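Local structure of VP4 CORE protein (Bluetongue virus, 2JHP) at residues 190-201 with 217-228. The protein caps viral mRNA inside the bluetongue virus core, combining several capping activities, methyl transfer among them, in one chain. Sequence-based numbering, arbitrary orientation.
Sequences AEEVHYIGCGDL and RVLWHVYDPIAP. With SAH (S-adenosyl-L-homocysteine), chain C.
H194 and Y223 are joined side chain to side chain on neighbouring parallel strands, 192-196 and 219-223. These are the first two strands of a Rossmann-like methyltransferase sheet (order 3-2-1-4-5-7-6), joined by a right-handed beta-alpha-beta crossover through helices 202-210 and 212-216. Backbone bonds pass between the strands from L219 N to E191 O at one end to G197 N to Y223 O at the other.

H194 can be followed outward. H194 CB lies 3.8 Å from Y223 CE1. CG is anti to the carbonyl carbon (chi1 -65°), which sets the imidazole alongside H221. H194 ND1 and Y223 OH are hydrogen-bonded at 2.6 Å, and either may be the donor; the two rings meet rim to rim, neither over the face of the other. H194 CE1 reaches H221 CD2 at 3.5 Å; the two imidazoles are near parallel (17°) but slid apart, with little overlap. NE2 donates to E192 OE1 on its anti side. With both nitrogens bonded, the ring is probably held in this rotation, since a flip would break both bonds. H221 ND1 turns instead to H238 on strand 235-238.

V193, Y195, W220 and V222 occupy the other face, where Y195, W220 and V222 touch helix 202-210. There V193 CG1 packs on W220 CZ3 at 3.7 Å.

Beyond the strands, both segments turn to S-adenosyl-L-homocysteine. The glycine-bearing loop G197-G199 follows the first strand, and G197 O accepts from the ligand amino N (2.8 Å). D224, just past the end of the second strand, accepts ribose O2' on OD1 and O3' on OD2, a hallmark of these enzymes. Its OD1 also accepts from I226 N in an Asx turn. G199 N ties the two loops together: it donates to D224 OD2 at 3.2 Å, approaching from above the carboxylate plane, 48° out of it.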
ATOM      1  N   ALA A 190      15.338  15.473   2.980  1.00 17.93           N
ATOM      2  CA  ALA A 190      16.153  16.649   3.296  1.00 12.24           C
ATOM      3  C   ALA A 190      15.374  17.651   4.150  1.00 12.89           C
ATOM      4  O   ALA A 190      14.250  18.013   3.798  1.00 16.86           O
ATOM      5  CB  ALA A 190      16.642  17.312   2.027  1.00 15.04           C
ATOM      6  N   GLU A 191      15.973  18.084   5.263  1.00 17.17           N
ATOM      7  CA  GLU A 191      15.409  19.150   6.100  1.00  8.65           C
ATOM      8  C   GLU A 191      15.778  20.524   5.578  1.00 12.89           C
ATOM      9  O   GLU A 191      15.105  21.509   5.883  1.00 23.76           O
ATOM     10  CB  GLU A 191      15.911  19.056   7.535  1.00  7.90           C
ATOM     11  CG  GLU A 191      15.645  17.729   8.210  1.00 -0.59           C
ATOM     12  CD  GLU A 191      16.643  17.460   9.312  1.00 68.13           C
ATOM     13  OE1 GLU A 191      16.414  17.920  10.454  1.00 20.81           O
ATOM     14  OE2 GLU A 191      17.661  16.793   9.022  1.00  8.82           O
ATOM     15  N   GLU A 192      16.854  20.595   4.802  1.00 19.64           N
ATOM     16  CA  GLU A 192      17.382  21.873   4.358  1.00 16.07           C
ATOM     17  C   GLU A 192      17.896  21.748   2.935  1.00 22.08           C
ATOM     18  O   GLU A 192      18.709  20.875   2.634  1.00 11.64           O
ATOM     19  CB  GLU A 192      18.493  22.322   5.305  1.00 17.00           C
ATOM     20  CG  GLU A 192      19.104  23.685   5.033  1.00 18.24           C
ATOM     21  CD  GLU A 192      20.274  23.971   5.970  1.00 15.41           C
ATOM     22  OE1 GLU A 192      21.403  24.198   5.478  1.00 35.62           O
ATOM     23  OE2 GLU A 192      20.069  23.948   7.205  1.00 25.85           O
ATOM     24  N   VAL A 193      17.401  22.622   2.063  1.00 13.06           N
ATOM     25  CA  VAL A 193      17.807  22.652   0.667  1.00 17.23           C
ATOM     26  C   VAL A 193      18.447  23.977   0.301  1.00 18.35           C
ATOM     27  O   VAL A 193      17.869  25.042   0.507  1.00 19.64           O
ATOM     28  CB  VAL A 193      16.612  22.411  -0.296  1.00  8.26           C
ATOM     29  CG1 VAL A 193      17.034  22.658  -1.756  1.00 14.83           C
ATOM     30  CG2 VAL A 193      16.054  21.011  -0.116  1.00  5.47           C
ATOM     31  N   HIS A 194      19.641  23.886  -0.262  1.00 12.23           N
ATOM     32  CA  HIS A 194      20.307  25.018  -0.870  1.00 18.92           C
ATOM     33  C   HIS A 194      20.107  24.939  -2.387  1.00 20.54           C
ATOM     34  O   HIS A 194      20.602  24.017  -3.048  1.00 15.43           O
ATOM     35  CB  HIS A 194      21.788  25.016  -0.489  1.00 16.61           C
ATOM     36  CG  HIS A 194      22.030  25.223   0.972  1.00 14.24           C
ATOM     37  ND1 HIS A 194      22.488  26.414   1.489  1.00 24.16           N
ATOM     38  CD2 HIS A 194      21.853  24.397   2.030  1.00-10.99           C
ATOM     39  CE1 HIS A 194      22.591  26.312   2.803  1.00  0.61           C
ATOM     40  NE2 HIS A 194      22.215  25.096   3.157  1.00 20.60           N
ATOM     41  N   TYR A 195      19.355  25.900  -2.919  1.00 12.93           N
ATOM     42  CA  TYR A 195      18.918  25.887  -4.316  1.00 16.42           C
ATOM     43  C   TYR A 195      19.569  27.043  -5.064  1.00  9.07           C
ATOM     44  O   TYR A 195      19.113  28.184  -4.991  1.00 13.68           O
ATOM     45  CB  TYR A 195      17.384  25.991  -4.376  1.00  9.01           C
ATOM     46  CG  TYR A 195      16.713  25.741  -5.722  1.00  9.33           C
ATOM     47  CD1 TYR A 195      17.446  25.601  -6.897  1.00 16.45           C
ATOM     48  CD2 TYR A 195      15.324  25.679  -5.810  1.00 11.83           C
ATOM     49  CE1 TYR A 195      16.812  25.378  -8.120  1.00 11.77           C
ATOM     50  CE2 TYR A 195      14.678  25.466  -7.027  1.00 20.86           C
ATOM     51  CZ  TYR A 195      15.425  25.315  -8.176  1.00 24.50           C
ATOM     52  OH  TYR A 195      14.792  25.097  -9.381  1.00 16.42           O
ATOM     53  N   ILE A 196      20.646  26.721  -5.773  1.00  7.92           N
ATOM     54  CA  ILE A 196      21.429  27.690  -6.530  1.00 17.23           C
ATOM     55  C   ILE A 196      20.880  27.763  -7.947  1.00 21.06           C
ATOM     56  O   ILE A 196      20.724  26.732  -8.610  1.00 16.73           O
ATOM     57  CB  ILE A 196      22.947  27.288  -6.648  1.00 11.31           C
ATOM     58  CG1 ILE A 196      23.436  26.390  -5.485  1.00  2.69           C
ATOM     59  CG2 ILE A 196      23.809  28.522  -6.894  1.00 23.94           C
ATOM     60  CD1 ILE A 196      23.673  27.080  -4.171  1.00 28.26           C
ATOM     61  N   GLY A 197      20.622  28.979  -8.415  1.00 22.21           N
ATOM     62  CA  GLY A 197      20.039  29.188  -9.734  1.00 27.49           C
ATOM     63  C   GLY A 197      18.537  28.994  -9.679  1.00 19.33           C
ATOM     64  O   GLY A 197      17.942  28.420 -10.596  1.00 30.26           O
ATOM     65  N   CYS A 198      17.927  29.483  -8.602  1.00 18.02           N
ATOM     66  CA  CYS A 198      16.497  29.286  -8.349  1.00 25.41           C
ATOM     67  C   CYS A 198      15.568  30.027  -9.323  1.00 30.97           C
ATOM     68  O   CYS A 198      14.387  29.682  -9.445  1.00 32.98           O
ATOM     69  CB  CYS A 198      16.153  29.639  -6.893  1.00 17.92           C
ATOM     70  SG  CYS A 198      16.528  31.349  -6.389  1.00 17.39           S
ATOM     71  N   GLY A 199      16.092  31.042 -10.000  1.00 35.55           N
ATOM     72  CA  GLY A 199      15.295  31.821 -10.942  1.00 21.13           C
ATOM     73  C   GLY A 199      14.307  32.755 -10.263  1.00  4.04           C
ATOM     74  O   GLY A 199      14.631  33.374  -9.247  1.00 21.13           O
ATOM     75  N   ASP A 200      13.101  32.849 -10.824  1.00 25.31           N
ATOM     76  CA  ASP A 200      12.069  33.769 -10.331  1.00 36.94           C
ATOM     77  C   ASP A 200      11.181  33.173  -9.230  1.00 37.55           C
ATOM     78  O   ASP A 200      10.263  33.828  -8.736  1.00 33.76           O
ATOM     79  CB  ASP A 200      11.208  34.281 -11.494  1.00 34.03           C
ATOM     80  CG  ASP A 200      10.367  33.181 -12.146  1.00 -6.13           C
ATOM     81  OD1 ASP A 200      10.587  31.975 -11.880  1.00 24.20           O
ATOM     82  OD2 ASP A 200       9.471  33.539 -12.937  1.00 28.62           O
ATOM     83  N   LEU A 201      11.455  31.923  -8.868  1.00 16.02           N
ATOM     84  CA  LEU A 201      10.796  31.237  -7.745  1.00 12.14           C
ATOM     85  C   LEU A 201       9.385  30.702  -8.035  1.00 17.87           C
ATOM     86  O   LEU A 201       8.771  30.066  -7.168  1.00 51.53           O
ATOM     87  CB  LEU A 201      10.852  32.077  -6.448  1.00-10.02           C
ATOM     88  CG  LEU A 201      12.225  32.214  -5.741  1.00 -9.66           C
ATOM     89  CD1 LEU A 201      12.070  33.011  -4.443  1.00-14.14           C
ATOM     90  CD2 LEU A 201      12.906  30.872  -5.444  1.00 -9.82           C
ATOM     91  N   ARG A 217       8.040  21.416   5.549  1.00 26.66           N
ATOM     92  CA  ARG A 217       9.031  20.714   6.371  1.00 34.65           C
ATOM     93  C   ARG A 217      10.495  20.988   5.950  1.00 15.25           C
ATOM     94  O   ARG A 217      11.440  20.466   6.563  1.00 34.34           O
ATOM     95  CB  ARG A 217       8.760  19.208   6.380  1.00 15.50           C
ATOM     96  CG  ARG A 217       7.393  18.774   6.899  1.00102.61           C
ATOM     97  CD  ARG A 217       7.333  17.254   7.121  1.00 23.00           C
ATOM     98  NE  ARG A 217       8.021  16.494   6.064  1.00 55.42           N
ATOM     99  CZ  ARG A 217       7.467  16.084   4.918  1.00 38.20           C
ATOM    100  NH1 ARG A 217       6.188  16.343   4.646  1.00 32.56           N
ATOM    101  NH2 ARG A 217       8.201  15.402   4.039  1.00 50.97           N
ATOM    102  N   VAL A 218      10.687  21.806   4.918  1.00 27.12           N
ATOM    103  CA  VAL A 218      12.025  22.044   4.400  1.00 13.44           C
ATOM    104  C   VAL A 218      12.453  23.494   4.588  1.00 17.22           C
ATOM    105  O   VAL A 218      11.649  24.409   4.416  1.00 25.32           O
ATOM    106  CB  VAL A 218      12.116  21.607   2.922  1.00 18.92           C
ATOM    107  CG1 VAL A 218      13.301  22.265   2.204  1.00  8.76           C
ATOM    108  CG2 VAL A 218      12.190  20.090   2.837  1.00 11.27           C
ATOM    109  N   LEU A 219      13.709  23.696   4.972  1.00 21.95           N
ATOM    110  CA  LEU A 219      14.283  25.034   4.981  1.00 25.88           C
ATOM    111  C   LEU A 219      15.004  25.315   3.653  1.00 20.11           C
ATOM    112  O   LEU A 219      15.965  24.635   3.291  1.00 22.18           O
ATOM    113  CB  LEU A 219      15.202  25.254   6.187  1.00 12.23           C
ATOM    114  CG  LEU A 219      15.833  26.650   6.285  1.00  8.46           C
ATOM    115  CD1 LEU A 219      14.763  27.744   6.303  1.00  8.70           C
ATOM    116  CD2 LEU A 219      16.772  26.773   7.495  1.00  9.26           C
ATOM    117  N   TRP A 220      14.516  26.327   2.943  1.00 14.41           N
ATOM    118  CA  TRP A 220      14.944  26.622   1.584  1.00 15.08           C
ATOM    119  C   TRP A 220      15.889  27.819   1.512  1.00 17.40           C
ATOM    120  O   TRP A 220      15.459  28.956   1.668  1.00 16.59           O
ATOM    121  CB  TRP A 220      13.714  26.932   0.733  1.00 19.48           C
ATOM    122  CG  TRP A 220      12.755  25.811   0.615  1.00 17.27           C
ATOM    123  CD1 TRP A 220      11.657  25.577   1.394  1.00 14.78           C
ATOM    124  CD2 TRP A 220      12.799  24.762  -0.350  1.00 30.94           C
ATOM    125  NE1 TRP A 220      11.013  24.439   0.970  1.00 33.13           N
ATOM    126  CE2 TRP A 220      11.695  23.917  -0.100  1.00  9.78           C
ATOM    127  CE3 TRP A 220      13.671  24.444  -1.396  1.00 10.28           C
ATOM    128  CZ2 TRP A 220      11.437  22.776  -0.861  1.00 15.94           C
ATOM    129  CZ3 TRP A 220      13.411  23.301  -2.162  1.00 17.32           C
ATOM    130  CH2 TRP A 220      12.294  22.487  -1.886  1.00 12.39           C
ATOM    131  N   HIS A 221      17.171  27.565   1.282  1.00 26.84           N
ATOM    132  CA  HIS A 221      18.118  28.639   0.991  1.00 23.80           C
ATOM    133  C   HIS A 221      18.209  28.764  -0.517  1.00 25.85           C
ATOM    134  O   HIS A 221      18.708  27.867  -1.190  1.00 20.19           O
ATOM    135  CB  HIS A 221      19.491  28.332   1.579  1.00 22.27           C
ATOM    136  CG  HIS A 221      19.604  28.614   3.044  1.00 35.70           C
ATOM    137  ND1 HIS A 221      19.681  29.894   3.549  1.00 24.16           N
ATOM    138  CD2 HIS A 221      19.676  27.781   4.110  1.00 15.10           C
ATOM    139  CE1 HIS A 221      19.785  29.838   4.866  1.00  5.67           C
ATOM    140  NE2 HIS A 221      19.784  28.569   5.231  1.00 29.39           N
ATOM    141  N   VAL A 222      17.707  29.866  -1.054  1.00 14.82           N
ATOM    142  CA  VAL A 222      17.613  30.025  -2.507  1.00 11.42           C
ATOM    143  C   VAL A 222      18.533  31.139  -3.010  1.00  9.33           C
ATOM    144  O   VAL A 222      18.507  32.256  -2.487  1.00 22.45           O
ATOM    145  CB  VAL A 222      16.142  30.230  -2.992  1.00  7.67           C
ATOM    146  CG1 VAL A 222      15.270  29.036  -2.594  1.00 17.67           C
ATOM    147  CG2 VAL A 222      15.554  31.519  -2.456  1.00 25.19           C
ATOM    148  N   TYR A 223      19.349  30.824  -4.013  1.00 18.52           N
ATOM    149  CA  TYR A 223      20.406  31.725  -4.474  1.00 16.83           C
ATOM    150  C   TYR A 223      20.213  32.123  -5.933  1.00 18.98           C
ATOM    151  O   TYR A 223      20.134  31.258  -6.811  1.00 20.19           O
ATOM    152  CB  TYR A 223      21.782  31.070  -4.335  1.00  6.60           C
ATOM    153  CG  TYR A 223      22.125  30.476  -2.985  1.00 53.90           C
ATOM    154  CD1 TYR A 223      21.584  29.253  -2.577  1.00 27.10           C
ATOM    155  CD2 TYR A 223      23.036  31.109  -2.137  1.00 23.59           C
ATOM    156  CE1 TYR A 223      21.921  28.691  -1.347  1.00 66.34           C
ATOM    157  CE2 TYR A 223      23.384  30.554  -0.903  1.00 64.18           C
ATOM    158  CZ  TYR A 223      22.821  29.345  -0.518  1.00  7.36           C
ATOM    159  OH  TYR A 223      23.157  28.793   0.690  1.00 43.55           O
ATOM    160  N   ASP A 224      20.141  33.431  -6.180  1.00  8.38           N
ATOM    161  CA  ASP A 224      20.078  33.987  -7.540  1.00  2.93           C
ATOM    162  C   ASP A 224      20.064  35.509  -7.496  1.00 -6.81           C
ATOM    163  O   ASP A 224      19.222  36.103  -6.828  1.00  8.70           O
ATOM    164  CB  ASP A 224      18.837  33.487  -8.297  1.00 -8.37           C
ATOM    165  CG  ASP A 224      18.968  33.637  -9.791  1.00 40.17           C
ATOM    166  OD1 ASP A 224      19.204  34.757 -10.279  1.00 14.61           O
ATOM    167  OD2 ASP A 224      18.825  32.619 -10.485  1.00 18.49           O
ATOM    168  N   PRO A 225      20.995  36.146  -8.214  1.00 -9.56           N
ATOM    169  CA  PRO A 225      20.994  37.608  -8.435  1.00 -3.61           C
ATOM    170  C   PRO A 225      19.625  38.242  -8.777  1.00  6.74           C
ATOM    171  O   PRO A 225      19.360  39.374  -8.359  1.00 11.63           O
ATOM    172  CB  PRO A 225      21.961  37.776  -9.610  1.00 -4.37           C
ATOM    173  CG  PRO A 225      22.951  36.707  -9.399  1.00-16.79           C
ATOM    174  CD  PRO A 225      22.160  35.504  -8.856  1.00-11.43           C
ATOM    175  N   ILE A 226      18.776  37.533  -9.523  1.00 11.31           N
ATOM    176  CA  ILE A 226      17.455  38.060  -9.909  1.00 15.43           C
ATOM    177  C   ILE A 226      16.274  37.468  -9.115  1.00 29.95           C
ATOM    178  O   ILE A 226      15.114  37.596  -9.524  1.00 17.50           O
ATOM    179  CB  ILE A 226      17.191  37.932 -11.445  1.00 17.02           C
ATOM    180  CG1 ILE A 226      17.067  36.460 -11.874  1.00  5.73           C
ATOM    181  CG2 ILE A 226      18.258  38.680 -12.236  1.00 -3.05           C
ATOM    182  CD1 ILE A 226      16.024  36.203 -12.977  1.00  1.83           C
ATOM    183  N   ALA A 227      16.566  36.837  -7.978  1.00 72.59           N
ATOM    184  CA  ALA A 227      15.520  36.274  -7.123  1.00127.38           C
ATOM    185  C   ALA A 227      14.688  37.367  -6.451  1.00 98.91           C
ATOM    186  O   ALA A 227      15.245  38.280  -5.845  1.00 62.87           O
ATOM    187  CB  ALA A 227      16.120  35.343  -6.079  1.00147.43           C
ATOM    188  N   PRO A 228      13.351  37.277  -6.563  1.00 55.03           N
ATOM    189  CA  PRO A 228      12.449  38.248  -5.945  1.00 31.32           C
ATOM    190  C   PRO A 228      12.301  38.029  -4.433  1.00 37.80           C
ATOM    191  O   PRO A 228      12.866  37.075  -3.895  1.00 40.69           O
ATOM    192  CB  PRO A 228      11.122  37.974  -6.657  1.00  0.53           C
ATOM    193  CG  PRO A 228      11.173  36.528  -6.965  1.00 37.05           C
ATOM    194  CD  PRO A 228      12.607  36.241  -7.304  1.00 74.33           C
TER
HETATM  195  N   SAH C1646      15.557  27.269 -11.487  1.00 23.02           N
HETATM  196  CA  SAH C1646      14.941  28.278 -12.406  1.00 30.27           C
HETATM  197  CB  SAH C1646      15.487  28.178 -13.833  1.00  5.58           C
HETATM  198  CG  SAH C1646      16.985  28.449 -13.938  1.00 23.71           C
HETATM  199  SD  SAH C1646      17.310  30.006 -14.792  1.00 38.74           S
HETATM  200  C   SAH C1646      13.421  28.151 -12.395  1.00 31.49           C
HETATM  201  O   SAH C1646      12.873  27.087 -12.098  1.00 32.51           O
HETATM  202  OXT SAH C1646      12.709  29.116 -12.672  1.00 49.20           O
HETATM  203  C5' SAH C1646      19.069  30.009 -14.396  1.00 20.83           C
HETATM  204  C4' SAH C1646      19.350  31.095 -13.373  1.00 31.39           C
HETATM  205  O4' SAH C1646      20.639  30.951 -12.837  1.00 26.03           O
HETATM  206  C3' SAH C1646      19.297  32.497 -13.954  1.00 27.59           C
HETATM  207  O3' SAH C1646      18.108  33.096 -13.505  1.00 22.62           O
HETATM  208  C2' SAH C1646      20.525  33.206 -13.404  1.00  5.55           C
HETATM  209  O2' SAH C1646      20.175  34.395 -12.738  1.00 49.50           O
HETATM  210  C1' SAH C1646      21.055  32.220 -12.386  1.00 29.06           C
HETATM  211  N9  SAH C1646      22.512  32.192 -12.190  1.00 46.31           N
HETATM  212  C8  SAH C1646      23.509  32.322 -13.120  1.00 24.84           C
HETATM  213  N7  SAH C1646      24.697  32.192 -12.485  1.00 57.23           N
HETATM  214  C5  SAH C1646      24.471  31.968 -11.173  1.00 42.35           C
HETATM  215  C6  SAH C1646      25.313  31.763 -10.085  1.00 54.30           C
HETATM  216  N6  SAH C1646      26.632  31.766 -10.248  1.00 26.20           N
HETATM  217  N1  SAH C1646      24.769  31.561  -8.828  1.00 19.24           N
HETATM  218  C2  SAH C1646      23.403  31.559  -8.655  1.00 11.89           C
HETATM  219  N3  SAH C1646      22.574  31.759  -9.743  1.00 44.99           N
HETATM  220  C4  SAH C1646      23.099  31.962 -10.977  1.00 22.67           C